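Intracellular serine protease (Bacillus licheniformis, PDB 4ZOQ) is a lanthipeptide protease of the subtilase (S8) family that cleaves peptide bonds sequence-specifically, probably as a serine endopeptidase. Local coordinates at residues B[69-72]-B[77-80]; B[104-109]-B[120-125]; B[130-135]-B[292-297]; B[139-144]-B[214-219]. All coordinates share one frame; numbering follows the deposited sequence.

Contact 2 is the buried one of the four: aliphatic and aromatic carbons seat helix 116-128 on strand 102-110. Contact 1, partly buried, is a small hairpin held by backbone bonds; it lies against that same strand through W71 O and Q107 N. Contact 3, at the surface, is a lone salt bridge from the approach to strand 133-136 to the end of helix 275-297; its H131 reaches back to T104 of contact 2. Contact 4, also partly buried, relies on one hydroxyl-amide bond and involves a separate two-stranded sheet, with contact 3 adjoining it in sequence but not touching it otherwise. From core to surface, carbon packing thus gives way to polar bonds and then to charge.

Contact 1 of 4, residues B[69-72]-B[77-80]; sequences GGWN and KPVS
W71 and P78 form a non-hydrogen-bonded antiparallel pair in a small beta hairpin, strands 71-72 and 77-78, and their side chains diverge. The indole of W71 nevertheless returns over the partner strand. Its CB points away, but CG sits anti to the backbone N (chi1 -164°), and this swing lays the six-membered ring over the peptide between K77 and P78. CD2 passes K77 O, and CE3 comes to 3.6 Å from the same oxygen, which lies above one ring face near the rim. CZ3 meets P78 N at 3.5 Å and also rests on the proline CD. Farther out, CH2 approaches K77 CA and CZ2 approaches K77 N.

K77 O has a second role, accepting N72 N at 2.8 Å. Two residues on, V79 N donates to G70 O, nearly straight at 170°; the modelled separation is doubtfully short. The V79 side chain turns to the buried side, touching P105 and Q107 of strand 102-110, with CG2 3.6 Å from W71 O. N72 OD1 takes the amides of I74 and D75 in the connecting loop. Its ND2 and K77 NZ both donate to one water, which in turn donates to P78 O at 2.9 Å.

Contact 2 of 4, residues B[104-109]-B[120-125]; sequences TPYQVL and MKAMVD
Y106 holds CG anti to its carbonyl carbon (chi1 -69°), which sets its ring beside A122 and D125 of helix 116-128, and V108 places CG1 in the equivalent position (chi1 -57°), bringing it onto the A122 methyl. The backbone itself puts Y106 CB 3.8 Å from A122 CB, and V108 CG1 reaches A122 CB at 3.9 Å. With so small a side chain at A122, the backbones can approach closely: the CA atoms of Y106 and A122 are 6.2 Å apart. The phenol then runs on along the helix, CD2 passing A122 CB and Y106 CE2 coming to 4.0 Å from D125 CB, with ring and carboxylate planes 37° apart.

This is the helix of a beta-alpha-beta crossover in the subtilase core. It connects strand 102-110 to strand 133-136, and between these parallel strands lies strand 46-51, whose I50 touches both V108 and A122. V108 is about 6 Å, side chain to side chain, from D51, a predicted charge-relay residue.

The polar ends look elsewhere: Y106 OH bonds D129 OD2, and D125 OD2 bonds Y73 OH. A phenylalanine at Y106 could still pack on A122, but D129 would probably be left without its hydroxyl partner. H131 meets the Y106 ring edge-to-face, while K121 NZ forms a salt bridge with D56 of a neighbouring subunit.

Contact 3 of 4, residues B[130-135]-B[292-297]; sequences GHEVIN and EYRERH
E132 and R294 face each other with their CA atoms 11.8 Å apart, E132 where the chain passes from helix 116-128 towards strand 133-136 and R294 in the last turn of helix 275-297. Helix 116-128 closes with a Schellman motif, G130 taking the positive phi (81°) that turns the chain towards E132.

Two long side chains span the separation. E132 OE2 meets R294 NH1 at 2.7 Å in a salt bridge that pairs one oxygen with one nitrogen. The side chains cross at about a right angle, and the carboxylate and guanidinium planes are 58° apart, so this is not the flat, two-pronged pairing these groups can make. Both chains are bent to reach it, E132 at chi2 (96°) and R294 at chi3. The other carboxylate oxygen, E132 OE1, accepts the backbone N of K46 at the start of strand 46-51, which restrains the rotation of the acid.

On another side of helix 275-297, R296 NE lies 3.2 Å from E292 OE2, one turn back, in a second salt bridge. Deeper in, V133 packs on I290 of the same helix.

Because just 61 Å² is buried here, the tie between segments 130-135 and 292-297 rests on charge, with the apolar packing of sheet on helix lying elsewhere, and it would probably weaken if E132 took up a proton.

Contact 4 of 4, residues B[139-144]-B[214-219]; sequences GSYTSL and YSNQGR
Along segment 139-144, it is Y141 that touches N216 of segment 214-219. The chain leaves G139 and enters a short strand at S140, whose backbone bonds to that of L192. Next comes Y141, with its CB directed toward the other segment. Its CG lies anti to the carbonyl carbon (chi1 -62°), and the ring extends away from the strand until the hydroxyl meets N216, which reaches in from the opposite direction.

N216 ND2 donates to Y141 OH at 3.0 Å, with an N-H...O angle of 150°. N216 ND2 lies at the ring edge, near the ring plane, and is 3.9 Å from Y141 CZ. The hydroxyl lies near the amide plane, yet ring and amide stand almost perpendicular, 87° apart. ND2 also donates to A173 O, so two acceptors hold the amide group; separately, the N216 backbone bonds to that of G174. These residues precede N175 in an Ala-Gly-Asn run whose counterpart in subtilisins supplies the oxyanion-hole asparagine. Were a leucine to replace Y141, N216 ND2 would probably lose one acceptor and K176 the ring with which it makes a cation-pi contact.

Beyond Y141, T142 bonds V190 through its backbone, and L144 does the same with N188. Strand 140-143 thus runs antiparallel to strand 189-192, from which H191 meets the Y141 ring; helix 180-187 adds M183 beside Y141 and L180 beside N216, while segment 214-219 forms part of the loop between strands 200-205 and 221-226.

Contact 1 of 4, residues B[69-72]-B[77-80]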
loop_
_atom_site.group_PDB
_atom_site.type_symbol
_atom_site.label_atom_id
_atom_site.label_comp_id
_atom_site.label_asym_id
_atom_site.label_seq_id
_atom_site.Cartn_x
_atom_site.Cartn_y
_atom_site.Cartn_z
ATOM N N GLY B 69 -13.888 1.481 12.339
ATOM C CA GLY B 69 -13.907 1.382 10.896
ATOM C C GLY B 69 -12.914 2.401 10.364
ATOM O O GLY B 69 -11.905 2.720 11.008
ATOM N N GLY B 70 -13.219 2.974 9.211
ATOM C CA GLY B 70 -12.321 3.953 8.643
ATOM C C GLY B 70 -13.014 4.942 7.737
ATOM O O GLY B 70 -14.230 4.861 7.529
ATOM N N TRP B 71 -12.234 5.849 7.152
ATOM C CA TRP B 71 -12.819 6.918 6.376
ATOM C C TRP B 71 -12.809 6.662 4.864
ATOM O O TRP B 71 -11.829 6.177 4.301
ATOM C CB TRP B 71 -12.090 8.213 6.695
ATOM C CG TRP B 71 -12.823 9.422 6.252
ATOM C CD1 TRP B 71 -12.452 10.308 5.290
ATOM C CD2 TRP B 71 -14.107 9.853 6.729
ATOM N NE1 TRP B 71 -13.408 11.295 5.166
ATOM C CE2 TRP B 71 -14.440 11.028 6.029
ATOM C CE3 TRP B 71 -15.001 9.361 7.688
ATOM C CZ2 TRP B 71 -15.623 11.726 6.262
ATOM C CZ3 TRP B 71 -16.183 10.055 7.915
ATOM C CH2 TRP B 71 -16.478 11.228 7.211
ATOM N N ASN B 72 -13.947 6.925 4.233
ATOM C CA ASN B 72 -14.064 6.958 2.785
ATOM C C ASN B 72 -13.906 8.408 2.287
ATOM O O ASN B 72 -14.781 9.250 2.515
ATOM C CB ASN B 72 -15.407 6.359 2.366
ATOM C CG ASN B 72 -15.642 6.389 0.874
ATOM O OD1 ASN B 72 -14.980 7.106 0.118
ATOM N ND2 ASN B 72 -16.622 5.597 0.434
ATOM N N LYS B 77 -17.829 9.702 3.852
ATOM C CA LYS B 77 -18.569 8.900 4.810
ATOM C C LYS B 77 -17.609 7.869 5.435
ATOM O O LYS B 77 -16.535 7.624 4.875
ATOM C CB LYS B 77 -19.782 8.289 4.071
ATOM C CG LYS B 77 -20.405 6.996 4.577
ATOM C CD LYS B 77 -21.757 6.751 3.881
ATOM C CE LYS B 77 -21.787 7.195 2.404
ATOM N NZ LYS B 77 -21.202 6.212 1.430
ATOM N N PRO B 78 -17.955 7.291 6.607
ATOM C CA PRO B 78 -17.139 6.164 7.085
ATOM C C PRO B 78 -17.209 4.986 6.107
ATOM O O PRO B 78 -18.211 4.864 5.404
ATOM C CB PRO B 78 -17.754 5.835 8.451
ATOM C CG PRO B 78 -19.137 6.391 8.391
ATOM C CD PRO B 78 -19.031 7.628 7.550
ATOM N N VAL B 79 -16.156 4.160 6.039
ATOM C CA VAL B 79 -16.118 3.008 5.124
ATOM C C VAL B 79 -17.248 2.048 5.441
ATOM O O VAL B 79 -17.457 1.687 6.602
ATOM C CB VAL B 79 -14.756 2.243 5.211
ATOM C CG1 VAL B 79 -14.821 0.898 4.486
ATOM C CG2 VAL B 79 -13.608 3.086 4.681
ATOM N N SER B 80 -17.970 1.621 4.409
ATOM C CA SER B 80 -19.090 0.700 4.603
ATOM C C SER B 80 -18.897 -0.652 3.896
ATOM O O SER B 80 -19.711 -1.575 4.053
ATOM C CB SER B 80 -20.391 1.341 4.124
ATOM O OG SER B 80 -20.284 1.697 2.765
HETATM O O HOH W 1 -18.870 4.596 2.604
#

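Contact 2 of 4, residues B[104-109]-B[120-125]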
loop_
_atom_site.group_PDB
_atom_site.type_symbol
_atom_site.label_atom_id
_atom_site.label_comp_id
_atom_site.label_asym_id
_atom_site.label_seq_id
_atom_site.Cartn_x
_atom_site.Cartn_y
_atom_site.Cartn_z
ATOM N N THR B 104 -6.666 -0.605 9.470
ATOM C CA THR B 104 -7.617 0.487 9.280
ATOM C C THR B 104 -7.735 0.890 7.818
ATOM O O THR B 104 -6.759 1.346 7.225
ATOM C CB THR B 104 -7.210 1.746 10.059
ATOM O OG1 THR B 104 -6.842 1.413 11.405
ATOM C CG2 THR B 104 -8.337 2.766 10.039
ATOM N N PRO B 105 -8.948 0.796 7.255
ATOM C CA PRO B 105 -9.159 1.139 5.840
ATOM C C PRO B 105 -9.268 2.652 5.633
ATOM O O PRO B 105 -10.062 3.298 6.322
ATOM C CB PRO B 105 -10.488 0.447 5.501
ATOM C CG PRO B 105 -11.251 0.443 6.823
ATOM C CD PRO B 105 -10.194 0.365 7.930
ATOM N N TYR B 106 -8.437 3.199 4.745
ATOM C CA TYR B 106 -8.576 4.557 4.248
ATOM C C TYR B 106 -8.936 4.477 2.784
ATOM O O TYR B 106 -8.042 4.362 1.928
ATOM C CB TYR B 106 -7.294 5.365 4.427
ATOM C CG TYR B 106 -6.958 5.690 5.870
ATOM C CD1 TYR B 106 -6.506 4.702 6.741
ATOM C CD2 TYR B 106 -7.089 6.978 6.358
ATOM C CE1 TYR B 106 -6.190 4.986 8.050
ATOM C CE2 TYR B 106 -6.770 7.284 7.677
ATOM C CZ TYR B 106 -6.323 6.280 8.516
ATOM O OH TYR B 106 -6.008 6.568 9.821
ATOM N N GLN B 107 -10.237 4.548 2.503
ATOM C CA GLN B 107 -10.774 4.329 1.159
ATOM C C GLN B 107 -10.583 5.531 0.243
ATOM O O GLN B 107 -11.251 6.555 0.382
ATOM C CB GLN B 107 -12.263 3.954 1.227
ATOM C CG GLN B 107 -12.866 3.713 -0.151
ATOM C CD GLN B 107 -14.210 3.005 -0.083
ATOM O OE1 GLN B 107 -14.749 2.784 0.995
ATOM N NE2 GLN B 107 -14.721 2.593 -1.228
ATOM N N VAL B 108 -9.653 5.405 -0.690
ATOM C CA VAL B 108 -9.372 6.480 -1.635
ATOM C C VAL B 108 -9.558 6.031 -3.074
ATOM O O VAL B 108 -9.337 6.796 -4.003
ATOM C CB VAL B 108 -7.955 7.012 -1.444
ATOM C CG1 VAL B 108 -7.756 7.477 -0.017
ATOM C CG2 VAL B 108 -6.936 5.928 -1.784
ATOM N N LEU B 109 -9.968 4.782 -3.245
ATOM C CA LEU B 109 -10.207 4.209 -4.566
ATOM C C LEU B 109 -11.600 3.613 -4.647
ATOM O O LEU B 109 -12.178 3.175 -3.635
ATOM C CB LEU B 109 -9.187 3.109 -4.905
ATOM C CG LEU B 109 -7.685 3.375 -4.810
ATOM C CD1 LEU B 109 -6.931 2.068 -5.015
ATOM C CD2 LEU B 109 -7.268 4.409 -5.835
ATOM N N MET B 120 -2.599 11.343 -0.413
ATOM C CA MET B 120 -1.808 12.204 0.466
ATOM C C MET B 120 -2.578 12.531 1.746
ATOM O O MET B 120 -2.025 12.459 2.847
ATOM C CB MET B 120 -1.431 13.509 -0.242
ATOM C CG MET B 120 -0.665 13.314 -1.510
ATOM S SD MET B 120 0.017 14.860 -2.171
ATOM C CE MET B 120 -0.160 14.524 -3.929
ATOM N N LYS B 121 -3.861 12.850 1.598
ATOM C CA LYS B 121 -4.661 13.205 2.756
ATOM C C LYS B 121 -4.768 12.008 3.690
ATOM O O LYS B 121 -4.646 12.152 4.907
ATOM C CB LYS B 121 -6.038 13.683 2.341
ATOM C CG LYS B 121 -6.844 14.259 3.485
ATOM C CD LYS B 121 -8.229 14.612 2.985
ATOM C CE LYS B 121 -8.292 16.047 2.506
ATOM N NZ LYS B 121 -9.587 16.370 1.881
ATOM N N ALA B 122 -4.980 10.831 3.108
ATOM C CA ALA B 122 -5.043 9.609 3.895
ATOM C C ALA B 122 -3.697 9.326 4.568
ATOM O O ALA B 122 -3.646 8.918 5.737
ATOM C CB ALA B 122 -5.460 8.426 3.029
ATOM N N MET B 123 -2.607 9.602 3.871
ATOM C CA MET B 123 -1.305 9.369 4.470
ATOM C C MET B 123 -1.179 10.206 5.724
ATOM O O MET B 123 -0.822 9.706 6.798
ATOM C CB MET B 123 -0.168 9.713 3.495
ATOM C CG MET B 123 0.002 8.709 2.349
ATOM S SD MET B 123 1.236 9.227 1.119
ATOM C CE MET B 123 2.790 9.097 2.027
ATOM N N VAL B 124 -1.514 11.482 5.596
ATOM C CA VAL B 124 -1.326 12.395 6.694
ATOM C C VAL B 124 -2.242 12.036 7.851
ATOM O O VAL B 124 -1.812 11.975 9.009
ATOM C CB VAL B 124 -1.558 13.833 6.242
ATOM C CG1 VAL B 124 -1.526 14.755 7.445
ATOM C CG2 VAL B 124 -0.475 14.211 5.262
ATOM N N ASP B 125 -3.497 11.753 7.541
ATOM C CA ASP B 125 -4.437 11.356 8.580
ATOM C C ASP B 125 -3.951 10.111 9.290
ATOM O O ASP B 125 -3.957 10.056 10.520
ATOM C CB ASP B 125 -5.839 11.124 8.004
ATOM C CG ASP B 125 -6.542 12.425 7.621
ATOM O OD1 ASP B 125 -6.099 13.502 8.075
ATOM O OD2 ASP B 125 -7.532 12.373 6.867
#

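Contact 3 of 4, residues B[130-135]-B[292-297]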
loop_
_atom_site.group_PDB
_atom_site.type_symbol
_atom_site.label_atom_id
_atom_site.label_comp_id
_atom_site.label_asym_id
_atom_site.label_seq_id
_atom_site.Cartn_x
_atom_site.Cartn_y
_atom_site.Cartn_z
ATOM N N GLY B 130 -2.038 7.645 14.714
ATOM C CA GLY B 130 -1.211 6.723 15.453
ATOM C C GLY B 130 -0.855 5.418 14.754
ATOM O O GLY B 130 -0.380 4.506 15.417
ATOM N N HIS B 131 -0.961 5.366 13.422
ATOM C CA HIS B 131 -0.567 4.179 12.649
ATOM C C HIS B 131 0.940 4.111 12.489
ATOM O O HIS B 131 1.562 5.073 12.046
ATOM C CB HIS B 131 -1.223 4.205 11.267
ATOM C CG HIS B 131 -2.704 4.000 11.307
ATOM N ND1 HIS B 131 -3.589 5.013 11.620
ATOM C CD2 HIS B 131 -3.453 2.890 11.113
ATOM C CE1 HIS B 131 -4.821 4.534 11.606
ATOM N NE2 HIS B 131 -4.766 3.251 11.300
ATOM N N GLU B 132 1.523 2.959 12.791
ATOM C CA GLU B 132 2.970 2.794 12.678
ATOM C C GLU B 132 3.412 2.344 11.286
ATOM O O GLU B 132 4.574 2.528 10.913
ATOM C CB GLU B 132 3.490 1.807 13.723
ATOM C CG GLU B 132 3.331 2.216 15.177
ATOM C CD GLU B 132 2.076 1.650 15.851
ATOM O OE1 GLU B 132 0.984 1.520 15.210
ATOM O OE2 GLU B 132 2.231 1.257 17.033
ATOM N N VAL B 133 2.484 1.756 10.534
ATOM C CA VAL B 133 2.742 1.293 9.172
ATOM C C VAL B 133 1.629 1.711 8.183
ATOM O O VAL B 133 0.434 1.640 8.498
ATOM C CB VAL B 133 2.902 -0.239 9.106
ATOM C CG1 VAL B 133 3.106 -0.695 7.644
ATOM C CG2 VAL B 133 4.039 -0.707 10.001
ATOM N N ILE B 134 2.035 2.178 7.002
ATOM C CA ILE B 134 1.104 2.471 5.919
ATOM C C ILE B 134 1.376 1.606 4.678
ATOM O O ILE B 134 2.510 1.424 4.239
ATOM C CB ILE B 134 1.147 3.976 5.524
ATOM C CG1 ILE B 134 0.727 4.849 6.717
ATOM C CG2 ILE B 134 0.264 4.261 4.301
ATOM C CD1 ILE B 134 0.972 6.327 6.521
ATOM N N ASN B 135 0.320 1.051 4.124
ATOM C CA ASN B 135 0.447 0.299 2.897
ATOM C C ASN B 135 -0.341 0.965 1.783
ATOM O O ASN B 135 -1.559 1.156 1.920
ATOM C CB ASN B 135 -0.043 -1.131 3.099
ATOM C CG ASN B 135 0.143 -1.970 1.869
ATOM O OD1 ASN B 135 1.183 -2.626 1.675
ATOM N ND2 ASN B 135 -0.845 -1.927 1.004
ATOM N N GLU B 292 6.967 -7.492 17.919
ATOM C CA GLU B 292 7.959 -8.186 18.718
ATOM C C GLU B 292 8.866 -7.205 19.479
ATOM O O GLU B 292 9.134 -7.384 20.669
ATOM C CB GLU B 292 8.821 -9.099 17.867
ATOM C CG GLU B 292 9.890 -9.758 18.690
ATOM C CD GLU B 292 10.248 -11.126 18.195
ATOM O OE1 GLU B 292 9.334 -11.860 17.751
ATOM O OE2 GLU B 292 11.446 -11.467 18.263
ATOM N N TYR B 293 9.319 -6.164 18.795
ATOM C CA TYR B 293 10.258 -5.227 19.405
ATOM C C TYR B 293 9.626 -4.531 20.613
ATOM O O TYR B 293 10.252 -4.385 21.662
ATOM C CB TYR B 293 10.712 -4.186 18.374
ATOM C CG TYR B 293 11.827 -3.288 18.847
ATOM C CD1 TYR B 293 11.581 -2.214 19.706
ATOM C CD2 TYR B 293 13.146 -3.532 18.451
ATOM C CE1 TYR B 293 12.629 -1.379 20.139
ATOM C CE2 TYR B 293 14.202 -2.721 18.878
ATOM C CZ TYR B 293 13.937 -1.649 19.717
ATOM O OH TYR B 293 14.978 -0.864 20.140
ATOM N N ARG B 294 8.360 -4.174 20.489
ATOM C CA ARG B 294 7.709 -3.420 21.553
ATOM C C ARG B 294 7.496 -4.365 22.728
ATOM O O ARG B 294 7.591 -3.987 23.890
ATOM C CB ARG B 294 6.396 -2.857 21.054
ATOM C CG ARG B 294 6.553 -1.742 20.042
ATOM C CD ARG B 294 5.208 -1.224 19.568
ATOM N NE ARG B 294 4.562 -0.446 20.610
ATOM C CZ ARG B 294 3.375 0.130 20.487
ATOM N NH1 ARG B 294 2.695 0.009 19.352
ATOM N NH2 ARG B 294 2.869 0.818 21.511
ATOM N N GLU B 295 7.281 -5.631 22.400
ATOM C CA GLU B 295 7.098 -6.654 23.411
ATOM C C GLU B 295 8.374 -6.923 24.197
ATOM O O GLU B 295 8.330 -7.184 25.401
ATOM C CB GLU B 295 6.612 -7.944 22.757
ATOM C CG GLU B 295 6.122 -8.974 23.744
ATOM C CD GLU B 295 5.297 -10.055 23.088
ATOM O OE1 GLU B 295 5.210 -11.149 23.681
ATOM O OE2 GLU B 295 4.821 -9.841 21.952
ATOM N N ARG B 296 9.514 -6.811 23.533
ATOM C CA ARG B 296 10.755 -7.155 24.189
ATOM C C ARG B 296 11.321 -5.976 24.996
ATOM O O ARG B 296 12.010 -6.195 25.989
ATOM C CB ARG B 296 11.784 -7.629 23.167
ATOM C CG ARG B 296 11.480 -9.015 22.594
ATOM C CD ARG B 296 12.641 -9.483 21.780
ATOM N NE ARG B 296 12.461 -10.817 21.228
ATOM C CZ ARG B 296 12.747 -11.948 21.855
ATOM N NH1 ARG B 296 13.193 -11.917 23.107
ATOM N NH2 ARG B 296 12.557 -13.111 21.232
ATOM N N HIS B 297 11.068 -4.744 24.557
ATOM C CA HIS B 297 11.721 -3.575 25.172
ATOM C C HIS B 297 10.771 -2.548 25.843
ATOM O O HIS B 297 11.216 -1.670 26.571
ATOM C CB HIS B 297 12.557 -2.857 24.089
ATOM C CG HIS B 297 13.469 -3.766 23.303
ATOM N ND1 HIS B 297 14.706 -4.178 23.756
ATOM C CD2 HIS B 297 13.319 -4.321 22.074
ATOM C CE1 HIS B 297 15.264 -4.969 22.849
ATOM N NE2 HIS B 297 14.445 -5.069 21.818
#

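Contact 4 of 4, residues B[139-144]-B[214-219]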
loop_
_atom_site.group_PDB
_atom_site.type_symbol
_atom_site.label_atom_id
_atom_site.label_comp_id
_atom_site.label_asym_id
_atom_site.label_seq_id
_atom_site.Cartn_x
_atom_site.Cartn_y
_atom_site.Cartn_z
ATOM N N GLY B 139 -0.901 3.183 -7.426
ATOM C CA GLY B 139 0.021 4.220 -7.838
ATOM C C GLY B 139 -0.457 4.859 -9.120
ATOM O O GLY B 139 -1.427 4.398 -9.720
ATOM N N SER B 140 0.212 5.922 -9.540
ATOM C CA SER B 140 -0.110 6.545 -10.800
ATOM C C SER B 140 1.190 6.728 -11.557
ATOM O O SER B 140 2.252 6.878 -10.935
ATOM C CB SER B 140 -0.814 7.884 -10.591
ATOM O OG SER B 140 0.090 8.843 -10.055
ATOM N N TYR B 141 1.113 6.697 -12.888
ATOM C CA TYR B 141 2.274 7.026 -13.728
ATOM C C TYR B 141 2.159 8.474 -14.166
ATOM O O TYR B 141 1.304 8.833 -14.977
ATOM C CB TYR B 141 2.376 6.093 -14.915
ATOM C CG TYR B 141 2.584 4.657 -14.502
ATOM C CD1 TYR B 141 1.502 3.875 -14.112
ATOM C CD2 TYR B 141 3.859 4.080 -14.487
ATOM C CE1 TYR B 141 1.665 2.563 -13.729
ATOM C CE2 TYR B 141 4.039 2.753 -14.107
ATOM C CZ TYR B 141 2.932 1.994 -13.731
ATOM O OH TYR B 141 3.063 0.666 -13.345
ATOM N N THR B 142 3.025 9.301 -13.593
ATOM C CA THR B 142 2.899 10.741 -13.692
ATOM C C THR B 142 3.979 11.366 -14.556
ATOM O O THR B 142 5.176 11.181 -14.292
ATOM C CB THR B 142 2.982 11.381 -12.266
ATOM O OG1 THR B 142 1.909 10.909 -11.447
ATOM C CG2 THR B 142 2.975 12.903 -12.326
ATOM N N SER B 143 3.559 12.149 -15.551
ATOM C CA SER B 143 4.505 12.906 -16.362
ATOM C C SER B 143 5.059 14.046 -15.542
ATOM O O SER B 143 4.308 14.790 -14.906
ATOM C CB SER B 143 3.852 13.432 -17.640
ATOM O OG SER B 143 3.266 12.373 -18.391
ATOM N N LEU B 144 6.376 14.185 -15.556
ATOM C CA LEU B 144 7.010 15.233 -14.790
ATOM C C LEU B 144 7.136 16.520 -15.621
ATOM O O LEU B 144 8.221 17.072 -15.772
ATOM C CB LEU B 144 8.374 14.768 -14.297
ATOM C CG LEU B 144 8.319 13.714 -13.196
ATOM C CD1 LEU B 144 9.718 13.301 -12.755
ATOM C CD2 LEU B 144 7.519 14.231 -12.023
ATOM N N TYR B 214 5.564 -9.245 -14.627
ATOM C CA TYR B 214 4.906 -7.941 -14.652
ATOM C C TYR B 214 5.583 -6.958 -13.707
ATOM O O TYR B 214 5.339 -5.766 -13.747
ATOM C CB TYR B 214 3.438 -8.088 -14.284
ATOM C CG TYR B 214 3.251 -8.737 -12.937
ATOM C CD1 TYR B 214 3.419 -8.006 -11.779
ATOM C CD2 TYR B 214 2.887 -10.092 -12.817
ATOM C CE1 TYR B 214 3.282 -8.580 -10.532
ATOM C CE2 TYR B 214 2.716 -10.681 -11.548
ATOM C CZ TYR B 214 2.924 -9.898 -10.408
ATOM O OH TYR B 214 2.793 -10.390 -9.132
ATOM N N SER B 215 6.425 -7.464 -12.832
ATOM C CA SER B 215 6.926 -6.611 -11.766
ATOM C C SER B 215 7.859 -5.489 -12.282
ATOM O O SER B 215 8.867 -5.753 -12.914
ATOM C CB SER B 215 7.626 -7.478 -10.734
ATOM O OG SER B 215 7.930 -6.752 -9.577
ATOM N N ASN B 216 7.492 -4.242 -12.022
ATOM C CA ASN B 216 8.343 -3.105 -12.346
ATOM C C ASN B 216 9.690 -3.228 -11.647
ATOM O O ASN B 216 9.763 -3.684 -10.501
ATOM C CB ASN B 216 7.668 -1.765 -11.950
ATOM C CG ASN B 216 6.580 -1.333 -12.930
ATOM O OD1 ASN B 216 6.503 -1.818 -14.061
ATOM N ND2 ASN B 216 5.746 -0.411 -12.501
ATOM N N GLN B 217 10.737 -2.791 -12.341
ATOM C CA GLN B 217 12.111 -2.900 -11.877
ATOM C C GLN B 217 12.713 -1.518 -11.866
ATOM O O GLN B 217 12.217 -0.633 -12.549
ATOM C CB GLN B 217 12.909 -3.839 -12.805
ATOM C CG GLN B 217 12.265 -5.216 -12.920
ATOM C CD GLN B 217 13.033 -6.204 -13.806
ATOM O OE1 GLN B 217 14.123 -5.914 -14.285
ATOM N NE2 GLN B 217 12.473 -7.399 -13.981
ATOM N N GLY B 218 13.819 -1.348 -11.148
ATOM C CA GLY B 218 14.491 -0.062 -11.075
ATOM C C GLY B 218 15.247 0.113 -9.778
ATOM O O GLY B 218 15.109 -0.697 -8.867
ATOM N N ARG B 219 16.031 1.185 -9.685
ATOM C CA ARG B 219 16.831 1.445 -8.504
ATOM C C ARG B 219 15.962 1.692 -7.275
ATOM O O ARG B 219 16.444 1.555 -6.161
ATOM C CB ARG B 219 17.764 2.634 -8.746
ATOM C CG ARG B 219 18.730 2.394 -9.894
ATOM C CD ARG B 219 19.739 3.519 -10.078
ATOM N NE ARG B 219 20.118 3.595 -11.480
ATOM C CZ ARG B 219 19.509 4.342 -12.387
ATOM N NH1 ARG B 219 18.553 5.184 -12.033
ATOM N NH2 ARG B 219 19.915 4.305 -13.643
#